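Local atomic coordinates of putative rhamnosidase (Streptomyces avermitilis, PDB entry 3W5M), a protein that hydrolyses terminal non-reducing alpha-L-rhamnose residues from citrus flavonoids and gum arabic and carries a calcium-dependent module that binds L-rhamnose. Residues 180-185 and 190-195; 224-229 and 234-239. One frame throughout, in Å; residues are numbered along the deposited sequence.

Overall arrangement
Both contacts lie in the CBM67 carbohydrate-binding module, a beta-sandwich well away from the centre of this long multidomain chain. Contact 1 (180-185 with 190-195) comes first along the sequence and pairs the two strands of a hairpin at one border of the five-stranded antiparallel sheet. Contact 2 (224-229 with 234-239) follows it and runs from the strand next to 181-186 in that sheet to strand 235-244 of the facing four-stranded sheet. Their centres are about 9 Å apart. One end of each reaches the same calcium ion, through N180 and N228, so the metal on which L-rhamnose binding depends sits where the two sheets' connecting segments converge.

Contact 1 (180-185 and 190-195); sequences NVYAVS and EVARTD. With CA (calcium ion), chain B.
T194 lies against Y182 at the open end of this hairpin, its OG1 3.4 Å above one ring face, toward the rim, while its CG2 reaches CE2 and CZ of the ring and the phenol OH, each at 3.9 Å. The hydroxyl has a second task: it accepts the backbone N-H of Y182, and a water joins it to the carbonyl of N180. The ring is brought there by chi1 of 62°, which sets CG between the backbone N and the carbonyl carbon, and it continues past the backbone of R193 until CE1 meets CB of A192 at 4.2 Å. On the same side of the sheet, the CG1 bump of V184 fits between CB of A192 (3.9 Å) and CG2 of V191. I176 of strand 171-179 packs on both Y182 and V184. With an alanine at Y182, T194 and A192 would probably lose the surface they lean on, and a gap would be likely to open toward I176.

The other side of the sheet is shaped differently. R193 bends at chi3 and lays its guanidinium over the small CB of A183, 3.6 Å below the plane of the group, and NH2 makes a salt bridge with OE1 of E190 at 2.9 Å. Farther along, CG1 of V181 rests against the backbone of D195. The main chains are joined from T194 N to Y182 O and from V184 N to A192 O, the latter nearly straight at 171°. V184 O then takes V191 N at 2.8 Å and, weakly, A192 N, so two residues face one: a classic beta bulge in an antiparallel hairpin at the border of the CBM67 beta-sandwich.

Contact 2 (224-229 and 234-239); sequences VSASNA and AGWICV. With CA (calcium ion), chain B.
V224 and W236 meet across the interior of the CBM67 beta-sandwich, projecting from facing sheets, with no hydrogen bond between their segments. CB of W236 points toward strand 218-227, and chi1 of 70° sets CG between the backbone N and the carbonyl carbon, which brings the indole against V224. At the five-membered end, CD1 touches CB of A226 at 3.9 Å. CD2 and CE2, the atoms shared by the two rings, lie under CG1 of V224, which sits 3.8 Å from the centroid of the six-membered ring and only 11° off its normal, a CH-pi contact over the face. Farther out, CZ2 meets CB of V224, CZ3 meets its CG2, and CH2 at the far end comes to 3.6 Å from that same CG2. One valine thus lies over one face of the benzene half. F159 and W257 add edge-to-face contacts to the indole, and W142 packs against A226 and A234.

Toward the loop end an apolar group meets a polar one: CB of A234 abuts the amide of N228, 3.6 Å from its CG. The amide's two ends have separate partners: ND2 donates to the carbonyls of P153 and G232, which fixes which way the group is turned. That leaves OD1 directed at the metal, whose shell also includes D179, N180, the carbonyl of P233 and three waters, and N228 OD1 binds the calcium ion at 2.3 Å.

Contact 1 (180-185 and 190-195)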
loop_
_atom_site.group_PDB
_atom_site.type_symbol
_atom_site.label_atom_id
_atom_site.label_comp_id
_atom_site.label_asym_id
_atom_site.label_seq_id
_atom_site.Cartn_x
_atom_site.Cartn_y
_atom_site.Cartn_z
ATOM N N ASN A 180 -21.426 24.613 -17.943
ATOM C CA ASN A 180 -20.294 23.687 -17.836
ATOM C C ASN A 180 -18.958 24.277 -17.447
ATOM O O ASN A 180 -18.168 23.605 -16.775
ATOM C CB ASN A 180 -20.115 22.942 -19.166
ATOM C CG ASN A 180 -21.277 22.028 -19.443
ATOM O OD1 ASN A 180 -22.200 22.381 -20.187
ATOM N ND2 ASN A 180 -21.286 20.872 -18.774
ATOM N N VAL A 181 -18.686 25.508 -17.874
ATOM C CA VAL A 181 -17.386 26.131 -17.555
ATOM C C VAL A 181 -17.528 27.619 -17.260
ATOM O O VAL A 181 -18.550 28.238 -17.610
ATOM C CB VAL A 181 -16.341 25.972 -18.697
ATOM C CG1 VAL A 181 -15.950 24.510 -18.896
ATOM C CG2 VAL A 181 -16.826 26.602 -20.002
ATOM N N TYR A 182 -16.491 28.199 -16.653
ATOM C CA TYR A 182 -16.520 29.611 -16.273
ATOM C C TYR A 182 -15.131 30.247 -16.391
ATOM O O TYR A 182 -14.118 29.542 -16.419
ATOM C CB TYR A 182 -17.071 29.785 -14.857
ATOM C CG TYR A 182 -16.220 29.113 -13.806
ATOM C CD1 TYR A 182 -15.082 29.736 -13.305
ATOM C CD2 TYR A 182 -16.533 27.838 -13.336
ATOM C CE1 TYR A 182 -14.277 29.114 -12.361
ATOM C CE2 TYR A 182 -15.740 27.211 -12.382
ATOM C CZ TYR A 182 -14.613 27.861 -11.895
ATOM O OH TYR A 182 -13.817 27.235 -10.965
ATOM N N ALA A 183 -15.097 31.578 -16.482
ATOM C CA ALA A 183 -13.864 32.352 -16.281
ATOM C C ALA A 183 -14.271 33.586 -15.476
ATOM O O ALA A 183 -15.130 34.355 -15.904
ATOM C CB ALA A 183 -13.246 32.750 -17.612
ATOM N N VAL A 184 -13.711 33.732 -14.285
ATOM C CA VAL A 184 -14.109 34.809 -13.394
ATOM C C VAL A 184 -12.937 35.772 -13.138
ATOM O O VAL A 184 -11.771 35.337 -13.044
ATOM C CB VAL A 184 -14.735 34.258 -12.082
ATOM C CG1 VAL A 184 -13.823 33.214 -11.430
ATOM C CG2 VAL A 184 -15.070 35.387 -11.130
ATOM N N SER A 185 -13.271 37.058 -13.071
ATOM C CA SER A 185 -12.314 38.139 -12.806
ATOM C C SER A 185 -12.799 39.081 -11.714
ATOM O O SER A 185 -14.006 39.226 -11.484
ATOM C CB SER A 185 -12.022 38.907 -14.097
ATOM O OG SER A 185 -13.182 39.568 -14.582
ATOM N N GLU A 190 -8.356 38.220 -14.092
ATOM C CA GLU A 190 -8.888 36.850 -13.962
ATOM C C GLU A 190 -8.338 36.158 -12.708
ATOM O O GLU A 190 -7.140 36.225 -12.430
ATOM C CB GLU A 190 -8.569 36.021 -15.214
ATOM C CG GLU A 190 -9.178 34.635 -15.228
ATOM C CD GLU A 190 -8.899 33.899 -16.529
ATOM O OE1 GLU A 190 -9.599 34.153 -17.537
ATOM O OE2 GLU A 190 -7.976 33.060 -16.545
ATOM N N VAL A 191 -9.204 35.499 -11.946
ATOM C CA VAL A 191 -8.760 34.824 -10.729
ATOM C C VAL A 191 -8.951 33.305 -10.781
ATOM O O VAL A 191 -8.365 32.588 -9.965
ATOM C CB VAL A 191 -9.390 35.412 -9.448
ATOM C CG1 VAL A 191 -9.063 36.897 -9.329
ATOM C CG2 VAL A 191 -10.909 35.170 -9.390
ATOM N N ALA A 192 -9.757 32.820 -11.728
ATOM C CA ALA A 192 -9.998 31.384 -11.899
ATOM C C ALA A 192 -10.746 31.131 -13.198
ATOM O O ALA A 192 -11.502 31.987 -13.659
ATOM C CB ALA A 192 -10.813 30.842 -10.728
ATOM N N ARG A 193 -10.536 29.948 -13.763
ATOM C CA ARG A 193 -11.287 29.466 -14.925
ATOM C C ARG A 193 -11.269 27.953 -15.001
ATOM O O ARG A 193 -10.408 27.301 -14.419
ATOM C CB ARG A 193 -10.738 30.039 -16.239
ATOM C CG ARG A 193 -9.385 29.487 -16.664
ATOM C CD ARG A 193 -9.181 29.537 -18.182
ATOM N NE ARG A 193 -9.297 30.895 -18.712
ATOM C CZ ARG A 193 -10.256 31.329 -19.535
ATOM N NH1 ARG A 193 -11.209 30.509 -19.974
ATOM N NH2 ARG A 193 -10.254 32.592 -19.932
ATOM N N THR A 194 -12.254 27.407 -15.700
ATOM C CA THR A 194 -12.271 26.008 -16.129
ATOM C C THR A 194 -12.413 25.984 -17.642
ATOM O O THR A 194 -12.863 26.969 -18.240
ATOM C CB THR A 194 -13.384 25.186 -15.449
ATOM O OG1 THR A 194 -14.636 25.889 -15.524
ATOM C CG2 THR A 194 -13.045 24.973 -13.993
ATOM N N ASP A 195 -12.003 24.888 -18.279
ATOM C CA ASP A 195 -11.917 24.873 -19.755
ATOM C C ASP A 195 -12.819 23.813 -20.393
ATOM O O ASP A 195 -12.913 22.689 -19.885
ATOM C CB ASP A 195 -10.457 24.726 -20.213
ATOM C CG ASP A 195 -9.567 25.869 -19.710
ATOM O OD1 ASP A 195 -9.715 27.021 -20.181
ATOM O OD2 ASP A 195 -8.719 25.615 -18.826
HETATM CA CA CA B . -24.722 21.842 -19.691
HETATM O O HOH W 1 -16.497 24.121 -14.552
HETATM O O HOH W 2 -23.758 19.447 -19.912
HETATM O O HOH W 3 -11.191 26.819 -11.244
HETATM O O HOH W 4 -26.048 20.755 -21.392
HETATM O O HOH W 5 -25.753 19.930 -18.214
#

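Contact 2 (224-229 and 234-239)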
loop_
_atom_site.group_PDB
_atom_site.type_symbol
_atom_site.label_atom_id
_atom_site.label_comp_id
_atom_site.label_asym_id
_atom_site.label_seq_id
_atom_site.Cartn_x
_atom_site.Cartn_y
_atom_site.Cartn_z
ATOM N N VAL A 224 -17.970 37.453 -15.072
ATOM C CA VAL A 224 -17.884 36.011 -15.261
ATOM C C VAL A 224 -18.347 35.763 -16.671
ATOM O O VAL A 224 -19.355 36.314 -17.074
ATOM C CB VAL A 224 -18.829 35.277 -14.268
ATOM C CG1 VAL A 224 -18.999 33.811 -14.617
ATOM C CG2 VAL A 224 -18.278 35.372 -12.862
ATOM N N SER A 225 -17.583 34.987 -17.429
ATOM C CA SER A 225 -18.126 34.312 -18.638
ATOM C C SER A 225 -18.424 32.864 -18.256
ATOM O O SER A 225 -17.737 32.290 -17.420
ATOM C CB SER A 225 -17.148 34.388 -19.816
ATOM O OG SER A 225 -15.942 33.688 -19.532
ATOM N N ALA A 226 -19.481 32.289 -18.822
ATOM C CA ALA A 226 -19.807 30.899 -18.566
ATOM C C ALA A 226 -20.332 30.326 -19.862
ATOM O O ALA A 226 -21.031 31.017 -20.611
ATOM C CB ALA A 226 -20.854 30.784 -17.467
ATOM N N SER A 227 -20.009 29.058 -20.118
ATOM C CA SER A 227 -20.400 28.416 -21.370
ATOM C C SER A 227 -21.130 27.113 -21.109
ATOM O O SER A 227 -20.759 26.340 -20.215
ATOM C CB SER A 227 -19.182 28.171 -22.263
ATOM O OG SER A 227 -18.552 29.414 -22.555
ATOM N N ASN A 228 -22.169 26.869 -21.898
ATOM C CA ASN A 228 -22.881 25.592 -21.834
ATOM C C ASN A 228 -22.375 24.755 -22.997
ATOM O O ASN A 228 -22.339 25.243 -24.134
ATOM C CB ASN A 228 -24.380 25.850 -21.951
ATOM C CG ASN A 228 -25.233 24.584 -21.800
ATOM O OD1 ASN A 228 -24.802 23.578 -21.249
ATOM N ND2 ASN A 228 -26.468 24.658 -22.286
ATOM N N ALA A 229 -21.977 23.513 -22.716
ATOM C CA ALA A 229 -21.255 22.668 -23.693
ATOM C C ALA A 229 -22.143 22.037 -24.760
ATOM O O ALA A 229 -21.687 21.706 -25.869
ATOM C CB ALA A 229 -20.472 21.593 -22.965
ATOM N N ALA A 234 -27.963 24.644 -17.968
ATOM C CA ALA A 234 -26.836 25.553 -17.808
ATOM C C ALA A 234 -27.106 26.393 -16.605
ATOM O O ALA A 234 -28.262 26.648 -16.236
ATOM C CB ALA A 234 -26.650 26.452 -19.027
ATOM N N GLY A 235 -26.020 26.821 -15.979
ATOM C CA GLY A 235 -26.113 27.718 -14.852
ATOM C C GLY A 235 -24.759 27.805 -14.170
ATOM O O GLY A 235 -23.928 26.898 -14.300
ATOM N N TRP A 236 -24.550 28.859 -13.391
ATOM C CA TRP A 236 -23.289 28.946 -12.627
ATOM C C TRP A 236 -23.654 29.545 -11.276
ATOM O O TRP A 236 -24.702 30.190 -11.135
ATOM C CB TRP A 236 -22.179 29.729 -13.388
ATOM C CG TRP A 236 -22.429 31.194 -13.500
ATOM C CD1 TRP A 236 -23.165 31.838 -14.461
ATOM C CD2 TRP A 236 -21.977 32.215 -12.594
ATOM N NE1 TRP A 236 -23.195 33.192 -14.206
ATOM C CE2 TRP A 236 -22.460 33.455 -13.083
ATOM C CE3 TRP A 236 -21.185 32.200 -11.443
ATOM C CZ2 TRP A 236 -22.196 34.678 -12.446
ATOM C CZ3 TRP A 236 -20.917 33.429 -10.804
ATOM C CH2 TRP A 236 -21.432 34.639 -11.307
ATOM N N ILE A 237 -22.837 29.273 -10.262
ATOM C CA ILE A 237 -23.188 29.666 -8.919
ATOM C C ILE A 237 -21.900 30.082 -8.190
ATOM O O ILE A 237 -20.825 29.489 -8.432
ATOM C CB ILE A 237 -23.847 28.455 -8.210
ATOM C CG1 ILE A 237 -24.389 28.841 -6.813
ATOM C CG2 ILE A 237 -22.858 27.265 -8.152
ATOM C CD1 ILE A 237 -25.362 27.800 -6.229
ATOM N N CYS A 238 -21.981 31.083 -7.310
ATOM C CA CYS A 238 -20.799 31.428 -6.521
ATOM C C CYS A 238 -21.175 32.011 -5.169
ATOM O O CYS A 238 -22.332 32.432 -4.958
ATOM C CB CYS A 238 -19.860 32.386 -7.290
ATOM S SG CYS A 238 -20.454 34.095 -7.380
ATOM N N VAL A 239 -20.209 31.991 -4.242
ATOM C CA VAL A 239 -20.279 32.827 -3.041
ATOM C C VAL A 239 -18.915 33.484 -2.858
ATOM O O VAL A 239 -17.880 32.824 -2.950
ATOM C CB VAL A 239 -20.629 32.057 -1.738
ATOM C CG1 VAL A 239 -20.742 33.030 -0.558
ATOM C CG2 VAL A 239 -21.932 31.286 -1.879
HETATM CA CA CA B . -24.722 21.842 -19.691
HETATM O O HOH W 4 -26.048 20.755 -21.392
HETATM O O HOH W 2 -23.758 19.447 -19.912
HETATM O O HOH W 5 -25.753 19.930 -18.214
#